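Local coordinates for uncharacterized protein (PDB 5F2H), which is of unknown function but belongs to the alpha/beta hydrolase superfamily and so probably hydrolyses a substrate that remains to be identified, at residues I47-F50 with K51-L54; M68-I72 with I73-F77; N81-L84 with I85-D89. One frame throughout, in Å; residues are numbered along the deposited sequence.

Interaction 1 of 3, residues I47-F50 with K51-L54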
ATOM      1  N   ILE B  47       9.752 -28.029  26.406  1.00 58.80           N
ATOM      2  CA  ILE B  47      10.153 -29.314  25.827  1.00 59.45           C
ATOM      3  C   ILE B  47      10.751 -30.209  26.913  1.00 57.62           C
ATOM      4  O   ILE B  47      10.451 -31.408  26.967  1.00 60.57           O
ATOM      5  CB  ILE B  47      11.120 -29.137  24.656  1.00 65.67           C
ATOM      6  CG1 ILE B  47      10.404 -28.416  23.515  1.00 69.60           C
ATOM      7  CG2 ILE B  47      11.597 -30.482  24.134  1.00 65.71           C
ATOM      8  CD1 ILE B  47      11.313 -28.065  22.362  1.00 73.61           C
ATOM      9  N   TYR B  48      11.589 -29.652  27.779  1.00 55.29           N
ATOM     10  CA  TYR B  48      12.160 -30.459  28.862  1.00 58.73           C
ATOM     11  C   TYR B  48      11.109 -30.922  29.839  1.00 59.55           C
ATOM     12  O   TYR B  48      11.187 -32.046  30.328  1.00 64.17           O
ATOM     13  CB  TYR B  48      13.261 -29.737  29.646  1.00 60.53           C
ATOM     14  CG  TYR B  48      14.586 -29.645  28.927  1.00 65.63           C
ATOM     15  CD1 TYR B  48      15.468 -30.712  28.949  1.00 69.54           C
ATOM     16  CD2 TYR B  48      14.983 -28.486  28.286  1.00 68.19           C
ATOM     17  CE1 TYR B  48      16.693 -30.640  28.328  1.00 75.10           C
ATOM     18  CE2 TYR B  48      16.212 -28.404  27.652  1.00 73.73           C
ATOM     19  CZ  TYR B  48      17.066 -29.480  27.685  1.00 77.25           C
ATOM     20  OH  TYR B  48      18.290 -29.419  27.062  1.00 82.90           O
ATOM     21  N   ASN B  49      10.149 -30.053  30.154  1.00 58.67           N
ATOM     22  CA  ASN B  49       9.115 -30.410  31.093  1.00 58.39           C
ATOM     23  C   ASN B  49       8.465 -31.640  30.531  1.00 62.22           C
ATOM     24  O   ASN B  49       8.388 -32.660  31.213  1.00 66.65           O
ATOM     25  CB  ASN B  49       8.116 -29.278  31.299  1.00 59.48           C
ATOM     26  CG  ASN B  49       7.077 -29.597  32.357  1.00 61.40           C
ATOM     27  OD1 ASN B  49       7.199 -30.562  33.114  1.00 57.21           O
ATOM     28  ND2 ASN B  49       6.067 -28.754  32.447  1.00 66.02           N
ATOM     29  N   PHE B  50       8.036 -31.578  29.272  1.00 65.48           N
ATOM     30  CA  PHE B  50       7.422 -32.764  28.653  1.00 69.46           C
ATOM     31  C   PHE B  50       8.297 -34.007  28.771  1.00 69.31           C
ATOM     32  O   PHE B  50       7.816 -35.073  29.180  1.00 70.10           O
ATOM     33  CB  PHE B  50       7.034 -32.518  27.203  1.00 71.21           C
ATOM     34  CG  PHE B  50       5.694 -31.844  27.031  1.00 73.88           C
ATOM     35  CD1 PHE B  50       5.501 -30.508  27.355  1.00 76.74           C
ATOM     36  CD2 PHE B  50       4.645 -32.532  26.445  1.00 75.93           C
ATOM     37  CE1 PHE B  50       4.261 -29.902  27.186  1.00 76.51           C
ATOM     38  CE2 PHE B  50       3.415 -31.924  26.256  1.00 79.12           C
ATOM     39  CZ  PHE B  50       3.220 -30.608  26.636  1.00 74.10           C
ATOM     40  N   LYS B  51       9.584 -33.863  28.490  1.00 68.37           N
ATOM     41  CA  LYS B  51      10.480 -35.017  28.571  1.00 72.10           C
ATOM     42  C   LYS B  51      10.566 -35.680  29.943  1.00 69.83           C
ATOM     43  O   LYS B  51      10.278 -36.871  30.067  1.00 73.40           O
ATOM     44  CB  LYS B  51      11.884 -34.695  28.048  1.00 72.93           C
ATOM     45  CG  LYS B  51      11.936 -34.435  26.556  1.00 73.06           C
ATOM     46  CD  LYS B  51      13.345 -34.151  26.078  1.00 78.65           C
ATOM     47  CE  LYS B  51      13.348 -33.919  24.568  1.00 85.43           C
ATOM     48  NZ  LYS B  51      14.708 -33.750  23.983  1.00 86.47           N
ATOM     49  N   TYR B  52      10.934 -34.931  30.972  1.00 65.73           N
ATOM     50  CA  TYR B  52      11.057 -35.556  32.281  1.00 67.36           C
ATOM     51  C   TYR B  52       9.713 -35.967  32.892  1.00 62.55           C
ATOM     52  O   TYR B  52       9.648 -36.928  33.653  1.00 62.63           O
ATOM     53  CB  TYR B  52      11.891 -34.723  33.259  1.00 70.80           C
ATOM     54  CG  TYR B  52      11.297 -33.416  33.725  1.00 73.18           C
ATOM     55  CD1 TYR B  52      10.323 -33.393  34.718  1.00 72.36           C
ATOM     56  CD2 TYR B  52      11.794 -32.202  33.272  1.00 72.47           C
ATOM     57  CE1 TYR B  52       9.802 -32.192  35.184  1.00 72.36           C
ATOM     58  CE2 TYR B  52      11.299 -31.001  33.751  1.00 65.98           C
ATOM     59  CZ  TYR B  52      10.298 -31.005  34.699  1.00 68.79           C
ATOM     60  OH  TYR B  52       9.766 -29.827  35.157  1.00 70.04           O
ATOM     61  N   ALA B  53       8.648 -35.251  32.571  1.00 59.33           N
ATOM     62  CA  ALA B  53       7.331 -35.608  33.096  1.00 58.88           C
ATOM     63  C   ALA B  53       6.944 -36.971  32.519  1.00 59.04           C
ATOM     64  O   ALA B  53       6.499 -37.870  33.247  1.00 59.66           O
ATOM     65  CB  ALA B  53       6.309 -34.555  32.723  1.00 57.32           C
ATOM     66  N   LEU B  54       7.165 -37.153  31.216  1.00 58.67           N
ATOM     67  CA  LEU B  54       6.838 -38.442  30.589  1.00 56.76           C
ATOM     68  C   LEU B  54       7.737 -39.557  31.110  1.00 55.23           C
ATOM     69  O   LEU B  54       7.273 -40.680  31.378  1.00 53.50           O
ATOM     70  CB  LEU B  54       6.870 -38.331  29.083  1.00 58.65           C
ATOM     71  CG  LEU B  54       5.799 -37.373  28.530  1.00 60.89           C
ATOM     72  CD1 LEU B  54       5.917 -37.180  27.024  1.00 61.55           C
ATOM     73  CD2 LEU B  54       4.392 -37.862  28.878  1.00 62.90           C
TER

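Interaction 2 of 3, residues M68-I72 with I73-F77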
HETATM    1  N   MSE B  68      15.688 -33.528  34.229  1.00 74.03           N
HETATM    2  CA  MSE B  68      15.349 -32.448  35.143  1.00 72.63           C
HETATM    3  C   MSE B  68      16.592 -31.665  35.451  1.00 74.37           C
HETATM    4  O   MSE B  68      16.635 -30.457  35.207  1.00 77.71           O
HETATM    5  CB  MSE B  68      14.715 -33.059  36.387  1.00 73.61           C
HETATM    6  CG  MSE B  68      13.834 -32.058  37.106  1.00 79.56           C
HETATM    7 SE   MSE B  68      12.513 -32.998  38.221  0.81 86.03          SE
HETATM    8  CE  MSE B  68      11.480 -31.406  38.744  1.00 81.31           C
ATOM      9  N   LYS B  69      17.633 -32.340  35.936  1.00 77.20           N
ATOM     10  CA  LYS B  69      18.906 -31.663  36.255  1.00 79.69           C
ATOM     11  C   LYS B  69      19.381 -30.767  35.143  1.00 75.50           C
ATOM     12  O   LYS B  69      19.692 -29.607  35.363  1.00 73.36           O
ATOM     13  CB  LYS B  69      20.039 -32.653  36.532  1.00 86.76           C
ATOM     14  CG  LYS B  69      19.939 -33.443  37.820  1.00 92.82           C
ATOM     15  CD  LYS B  69      21.118 -34.398  37.961  1.00100.82           C
ATOM     16  CE  LYS B  69      21.074 -35.135  39.292  1.00105.83           C
ATOM     17  NZ  LYS B  69      22.195 -36.105  39.435  1.00113.53           N
ATOM     18  N   GLU B  70      19.453 -31.309  33.945  1.00 74.53           N
ATOM     19  CA  GLU B  70      19.917 -30.519  32.827  1.00 81.52           C
ATOM     20  C   GLU B  70      19.120 -29.223  32.726  1.00 82.07           C
ATOM     21  O   GLU B  70      19.661 -28.126  32.898  1.00 89.42           O
ATOM     22  CB  GLU B  70      19.827 -31.335  31.543  1.00 82.54           C
ATOM     23  CG  GLU B  70      20.307 -30.600  30.312  1.00 85.84           C
ATOM     24  CD  GLU B  70      20.256 -31.480  29.071  1.00 89.51           C
ATOM     25  OE1 GLU B  70      20.618 -32.667  29.190  1.00 93.00           O
ATOM     26  OE2 GLU B  70      19.908 -30.987  27.968  1.00 85.90           O
ATOM     27  N   ALA B  71      17.823 -29.370  32.494  1.00 76.30           N
ATOM     28  CA  ALA B  71      16.905 -28.247  32.362  1.00 72.02           C
ATOM     29  C   ALA B  71      17.076 -27.162  33.409  1.00 73.16           C
ATOM     30  O   ALA B  71      17.226 -25.983  33.087  1.00 72.53           O
ATOM     31  CB  ALA B  71      15.481 -28.768  32.452  1.00 69.63           C
ATOM     32  N   ILE B  72      17.040 -27.575  34.667  1.00 72.33           N
ATOM     33  CA  ILE B  72      17.139 -26.650  35.772  1.00 73.00           C
ATOM     34  C   ILE B  72      18.556 -26.270  36.155  1.00 79.02           C
ATOM     35  O   ILE B  72      18.842 -25.099  36.391  1.00 80.25           O
ATOM     36  CB  ILE B  72      16.435 -27.238  36.985  1.00 74.66           C
ATOM     37  CG1 ILE B  72      14.996 -27.559  36.600  1.00 74.45           C
ATOM     38  CG2 ILE B  72      16.477 -26.253  38.147  1.00 77.32           C
ATOM     39  CD1 ILE B  72      14.218 -28.287  37.667  1.00 74.88           C
ATOM     40  N   ILE B  73      19.448 -27.246  36.220  1.00 82.99           N
ATOM     41  CA  ILE B  73      20.820 -26.958  36.587  1.00 90.05           C
ATOM     42  C   ILE B  73      21.591 -26.335  35.433  1.00 92.60           C
ATOM     43  O   ILE B  73      21.888 -25.140  35.441  1.00 95.35           O
ATOM     44  CB  ILE B  73      21.568 -28.230  37.049  1.00 94.29           C
ATOM     45  CG1 ILE B  73      20.833 -28.894  38.214  1.00 95.15           C
ATOM     46  CG2 ILE B  73      23.008 -27.905  37.424  1.00 99.33           C
ATOM     47  CD1 ILE B  73      20.666 -27.997  39.423  1.00 98.63           C
ATOM     48  N   GLU B  74      21.841 -27.144  34.415  1.00 92.55           N
ATOM     49  CA  GLU B  74      22.617 -26.729  33.261  1.00 98.98           C
ATOM     50  C   GLU B  74      22.024 -25.578  32.455  1.00 95.11           C
ATOM     51  O   GLU B  74      22.728 -24.620  32.139  1.00 99.22           O
ATOM     52  CB  GLU B  74      22.892 -27.944  32.364  1.00104.99           C
ATOM     53  CG  GLU B  74      23.611 -29.102  33.073  1.00111.21           C
ATOM     54  CD  GLU B  74      25.004 -28.742  33.608  1.00116.39           C
ATOM     55  OE1 GLU B  74      25.575 -27.706  33.203  1.00118.07           O
ATOM     56  OE2 GLU B  74      25.549 -29.513  34.425  1.00114.41           O
ATOM     57  N   LYS B  75      20.744 -25.649  32.123  1.00 90.89           N
ATOM     58  CA  LYS B  75      20.139 -24.570  31.345  1.00 85.90           C
ATOM     59  C   LYS B  75      19.496 -23.455  32.150  1.00 77.59           C
ATOM     60  O   LYS B  75      19.128 -22.433  31.599  1.00 71.11           O
ATOM     61  CB  LYS B  75      19.216 -25.135  30.279  1.00 88.62           C
ATOM     62  CG  LYS B  75      20.025 -25.843  29.209  1.00 96.43           C
ATOM     63  CD  LYS B  75      19.164 -26.344  28.068  1.00102.70           C
ATOM     64  CE  LYS B  75      20.031 -26.819  26.910  1.00111.80           C
ATOM     65  NZ  LYS B  75      20.990 -27.890  27.295  1.00118.27           N
ATOM     66  N   GLY B  76      19.417 -23.637  33.464  1.00 77.49           N
ATOM     67  CA  GLY B  76      18.845 -22.631  34.356  1.00 75.77           C
ATOM     68  C   GLY B  76      17.370 -22.265  34.223  1.00 74.15           C
ATOM     69  O   GLY B  76      17.007 -21.133  34.531  1.00 74.43           O
ATOM     70  N   PHE B  77      16.509 -23.180  33.770  1.00 70.22           N
ATOM     71  CA  PHE B  77      15.094 -22.851  33.660  1.00 67.51           C
ATOM     72  C   PHE B  77      14.408 -23.135  34.988  1.00 64.81           C
ATOM     73  O   PHE B  77      15.015 -23.709  35.895  1.00 67.79           O
ATOM     74  CB  PHE B  77      14.382 -23.691  32.607  1.00 68.62           C
ATOM     75  CG  PHE B  77      14.976 -23.606  31.236  1.00 68.49           C
ATOM     76  CD1 PHE B  77      15.001 -22.400  30.552  1.00 68.42           C
ATOM     77  CD2 PHE B  77      15.311 -24.763  30.555  1.00 67.66           C
ATOM     78  CE1 PHE B  77      15.465 -22.332  29.257  1.00 70.68           C
ATOM     79  CE2 PHE B  77      15.783 -24.704  29.267  1.00 70.83           C
ATOM     80  CZ  PHE B  77      15.864 -23.489  28.614  1.00 72.89           C
TER

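Interaction 3 of 3, residues N81-L84 with I85-D89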
ATOM      1  N   ASN B  81       5.920 -23.806  41.362  1.00 64.58           N
ATOM      2  CA  ASN B  81       6.118 -24.536  42.588  1.00 64.81           C
ATOM      3  C   ASN B  81       5.002 -25.512  42.784  1.00 68.01           C
ATOM      4  O   ASN B  81       5.248 -26.689  43.044  1.00 69.63           O
ATOM      5  CB  ASN B  81       6.126 -23.598  43.782  1.00 68.80           C
ATOM      6  CG  ASN B  81       6.269 -24.336  45.103  1.00 71.83           C
ATOM      7  OD1 ASN B  81       6.923 -25.371  45.195  1.00 72.49           O
ATOM      8  ND2 ASN B  81       5.707 -23.767  46.145  1.00 78.42           N
ATOM      9  N   GLU B  82       3.768 -25.015  42.668  1.00 72.93           N
ATOM     10  CA  GLU B  82       2.587 -25.855  42.866  1.00 74.71           C
ATOM     11  C   GLU B  82       2.636 -27.036  41.905  1.00 66.06           C
ATOM     12  O   GLU B  82       2.454 -28.176  42.304  1.00 66.11           O
ATOM     13  CB  GLU B  82       1.302 -25.041  42.752  1.00 81.63           C
ATOM     14  CG  GLU B  82       0.076 -25.813  43.229  1.00 88.46           C
ATOM     15  CD  GLU B  82      -1.161 -24.944  43.454  1.00 92.76           C
ATOM     16  OE1 GLU B  82      -1.056 -23.687  43.445  1.00 87.63           O
ATOM     17  OE2 GLU B  82      -2.233 -25.534  43.730  1.00 95.60           O
ATOM     18  N   TYR B  83       2.902 -26.767  40.642  1.00 59.29           N
ATOM     19  CA  TYR B  83       3.028 -27.847  39.703  1.00 60.44           C
ATOM     20  C   TYR B  83       4.064 -28.859  40.193  1.00 59.15           C
ATOM     21  O   TYR B  83       3.764 -30.048  40.360  1.00 60.77           O
ATOM     22  CB  TYR B  83       3.446 -27.321  38.344  1.00 62.76           C
ATOM     23  CG  TYR B  83       3.959 -28.402  37.435  1.00 68.28           C
ATOM     24  CD1 TYR B  83       3.087 -29.274  36.796  1.00 68.13           C
ATOM     25  CD2 TYR B  83       5.332 -28.536  37.196  1.00 72.68           C
ATOM     26  CE1 TYR B  83       3.571 -30.254  35.953  1.00 75.48           C
ATOM     27  CE2 TYR B  83       5.822 -29.516  36.360  1.00 72.26           C
ATOM     28  CZ  TYR B  83       4.943 -30.366  35.736  1.00 75.09           C
ATOM     29  OH  TYR B  83       5.430 -31.335  34.886  1.00 87.82           O
ATOM     30  N   LEU B  84       5.277 -28.382  40.434  1.00 55.49           N
ATOM     31  CA  LEU B  84       6.340 -29.248  40.905  1.00 57.67           C
ATOM     32  C   LEU B  84       5.963 -30.147  42.045  1.00 63.19           C
ATOM     33  O   LEU B  84       6.110 -31.373  41.937  1.00 66.56           O
ATOM     34  CB  LEU B  84       7.579 -28.446  41.280  1.00 58.20           C
ATOM     35  CG  LEU B  84       8.361 -27.906  40.090  1.00 58.64           C
ATOM     36  CD1 LEU B  84       9.442 -26.949  40.551  1.00 62.85           C
ATOM     37  CD2 LEU B  84       8.948 -29.053  39.262  1.00 56.63           C
ATOM     38  N   ILE B  85       5.452 -29.563  43.129  1.00 69.47           N
ATOM     39  CA  ILE B  85       5.082 -30.376  44.289  1.00 73.11           C
ATOM     40  C   ILE B  85       3.686 -31.012  44.231  1.00 71.56           C
ATOM     41  O   ILE B  85       3.271 -31.639  45.191  1.00 68.23           O
ATOM     42  CB  ILE B  85       5.249 -29.613  45.623  1.00 80.52           C
ATOM     43  CG1 ILE B  85       4.134 -28.574  45.836  1.00 82.51           C
ATOM     44  CG2 ILE B  85       6.650 -29.014  45.717  1.00 79.82           C
ATOM     45  CD1 ILE B  85       4.203 -27.891  47.179  1.00 81.55           C
ATOM     46  N   SER B  86       2.980 -30.891  43.108  1.00 74.02           N
ATOM     47  CA  SER B  86       1.650 -31.490  42.997  1.00 72.94           C
ATOM     48  C   SER B  86       1.379 -32.302  41.742  1.00 70.73           C
ATOM     49  O   SER B  86       0.383 -33.017  41.709  1.00 66.77           O
ATOM     50  CB  SER B  86       0.586 -30.411  43.088  1.00 74.18           C
ATOM     51  OG  SER B  86       0.731 -29.714  44.294  1.00 77.45           O
ATOM     52  N   ASP B  87       2.215 -32.209  40.708  1.00 72.70           N
ATOM     53  CA  ASP B  87       1.944 -32.990  39.504  1.00 74.73           C
ATOM     54  C   ASP B  87       2.105 -34.448  39.904  1.00 73.51           C
ATOM     55  O   ASP B  87       3.097 -34.818  40.517  1.00 69.29           O
ATOM     56  CB  ASP B  87       2.871 -32.627  38.349  1.00 80.21           C
ATOM     57  CG  ASP B  87       2.467 -33.298  37.023  1.00 92.65           C
ATOM     58  OD1 ASP B  87       1.279 -33.672  36.880  1.00104.56           O
ATOM     59  OD2 ASP B  87       3.316 -33.404  36.097  1.00 92.90           O
ATOM     60  N   ASP B  88       1.094 -35.257  39.609  1.00 78.07           N
ATOM     61  CA  ASP B  88       1.108 -36.688  39.948  1.00 83.45           C
ATOM     62  C   ASP B  88       2.219 -37.451  39.222  1.00 80.29           C
ATOM     63  O   ASP B  88       2.892 -38.295  39.816  1.00 75.96           O
ATOM     64  CB  ASP B  88      -0.259 -37.296  39.626  1.00 88.80           C
ATOM     65  CG  ASP B  88      -1.386 -36.699  40.480  1.00 94.78           C
ATOM     66  OD1 ASP B  88      -1.342 -36.821  41.731  1.00 93.70           O
ATOM     67  OD2 ASP B  88      -2.364 -36.194  39.888  1.00 98.15           O
ATOM     68  N   ASP B  89       2.437 -37.113  37.957  1.00 78.75           N
ATOM     69  CA  ASP B  89       3.468 -37.770  37.170  1.00 84.18           C
ATOM     70  C   ASP B  89       4.865 -37.645  37.766  1.00 78.20           C
ATOM     71  O   ASP B  89       5.750 -38.444  37.435  1.00 70.71           O
ATOM     72  CB  ASP B  89       3.473 -37.249  35.722  1.00 91.42           C
ATOM     73  CG  ASP B  89       2.227 -37.653  34.937  1.00 96.58           C
ATOM     74  OD1 ASP B  89       1.379 -38.415  35.473  1.00 97.98           O
ATOM     75  OD2 ASP B  89       2.119 -37.205  33.771  1.00 94.82           O
TER

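Interaction 1 of 3, residues I47-F50 with K51-L54
Asn-49 O accepts the backbone N of Ala-53 at 2.9 Å. The same oxygen sits over the centre of the Tyr-52 ring, 3.8 Å above its plane. Tyr-52 is folded back over the preceding turn because its CG stands between backbone N and carbonyl carbon (chi1 68°), which brings CE2 to 3.5 Å from Asn-49 CA. The Asn-49 amide slants across the phenol end of that ring, the two planes 34° apart, with its OD1 3.5 Å from Tyr-52 CZ. A bound Tris molecule, probably from the crystallisation liquor, lies about 3 Å from the Asn-49 side chain. Four successive i to i+4 bonds make this a regular alpha-helical stretch of helix 44-58, part of the all-helical N-terminal domain. On another side of the helix Lys-51, extended beyond CG, runs alongside Ile-47 in the same direction, with CE 3.9 Å from Ile-47 CG2. Leu-54 brings CG up to Phe-50 O, and the side chains of Phe-50 and Leu-54 pack on helices 10-23 and 26-37. Tyr-48 reaches away from this turn, its OH hydrogen-bonded to Glu-70 of helix 61-74.

Interaction 2 of 3, residues M68-I72 with I73-F77
Ala-71 O takes the backbone N of Phe-77 at 3.0 Å in a nearly straight bond (172° at the hydrogen), and Glu-70 O takes the backbone N of Lys-75 at 2.8 Å. The Glu-70 to Lys-75 bond, i to i+5, is of the pi type and widens the last turn of helix 61-74; the Phe-77 bond closes a longer, six-residue loop round a glycine with positive phi. Gly-76 makes the reversal, and its CA approaches Ile-72 O at 3.2 Å as a CA-H...O contact. Past the glycine, the Phe-77 side chain comes back beside the last turn: CD2 lies 3.4 Å from Ala-71 O, and the ring carries Lys-75 O over one face.

Across the widened turn the side chains of Glu-70 and Lys-75 run alongside one another in the same direction. Glu-70 is extended, with CG anti to the backbone N (chi1 -179°), whereas Lys-75 bends only at its last torsion (chi4 58°), turning NZ to within 3.3 Å of Glu-70 OE2. This is a salt bridge with a long, weak hydrogen bond. The stronger partner of the carboxylate is Tyr-48 OH on helix 44-58, a hydroxyl that is also a weak partner of Lys-75 NZ, so the pair is shared with the neighbouring helix.

Further out, Ile-72 and Met-68 (selenomethionine) pack on helix 97-115, which covers that side of the turn. The Phe-77 side chain also touches Ser-171 of the second subunit. Ile-72 CG2 stands 3.7 Å from Phe-77 O, and Arg-109 NH1 hydrogen-bonds both Ile-72 O and Phe-77 O.

Interaction 3 of 3, residues N81-L84 with I85-D89
Asp-87 runs beside the Tyr-83 ring at the C-terminal end of the short helix 81-86, in the helical N-terminal domain, where the last turn gives way to loop. From its CB the Tyr-83 side chain leaves with CG anti to the backbone N (chi1 164°), which sends the ring outward with a lean toward Asp-87. CD1 first meets Asp-87 CB at 3.7 Å. CE1 then passes the carboxylate, 3.4 Å from Asp-87 CG, and CZ is close to Asp-87 OD2. The ring and carboxylate planes are 30° apart, so the two groups are neither stacked flat nor set square. At the tip, OH lies 3.2 Å from Asp-87 OD2 and makes a weak hydrogen bond to Asn-49 OD1 of helix 44-58, where the ring also packs on Tyr-52 and Ala-53. A bound Tris molecule, probably carried over from crystallisation, lies about 3 Å from the Asp-87 side chain.

Backbone bonds put the carboxylate beside the ring. The helix closes with one oxygen, Tyr-83 O, taking two donors: Asp-87 N reaches it at 2.7 Å in the carbonyl plane, an i to i+4 bond, while Ser-86 N comes from well above that plane at 3.0 Å, an i to i+3 bond of the 3-10 type. Asp-87 then takes up an extended backbone. Two residues earlier Ile-85 N bonds Asn-81 O in the ordinary i to i+4 manner, and Ile-85 crosses the Asn-81 amide with CG2 3.7 Å from OD1. Leu-84 packs on Cys-106, and Ile-85 on Val-103, of helix 97-115. The Ser-86 hydroxyl folds back on its own helix, where OG makes a weak hydrogen bond to Glu-82 O at 3.0 Å.

All three contacts belong to the helical N-terminal domain, their centres about 41 to 48 Å from the centre of the chain. The parallel sheet and the GxSxG pattern of a probable nucleophile elbow belong to the separate hydrolase part. Interaction 1 touches both others; its centre is about 12 Å from that of interaction 2 and about 13 Å from that of interaction 3. Tyr-48 CB meets Ala-71 CB at 3.7 Å, while Asn-49 joins interaction 1 to Tyr-83 of interaction 3. Interactions 2 and 3, about 17 Å apart between centres, meet through CE of Met-68 (selenomethionine) and Leu-84 CD2 at 3.5 Å. Bound Tris lies beside interactions 1 and 3.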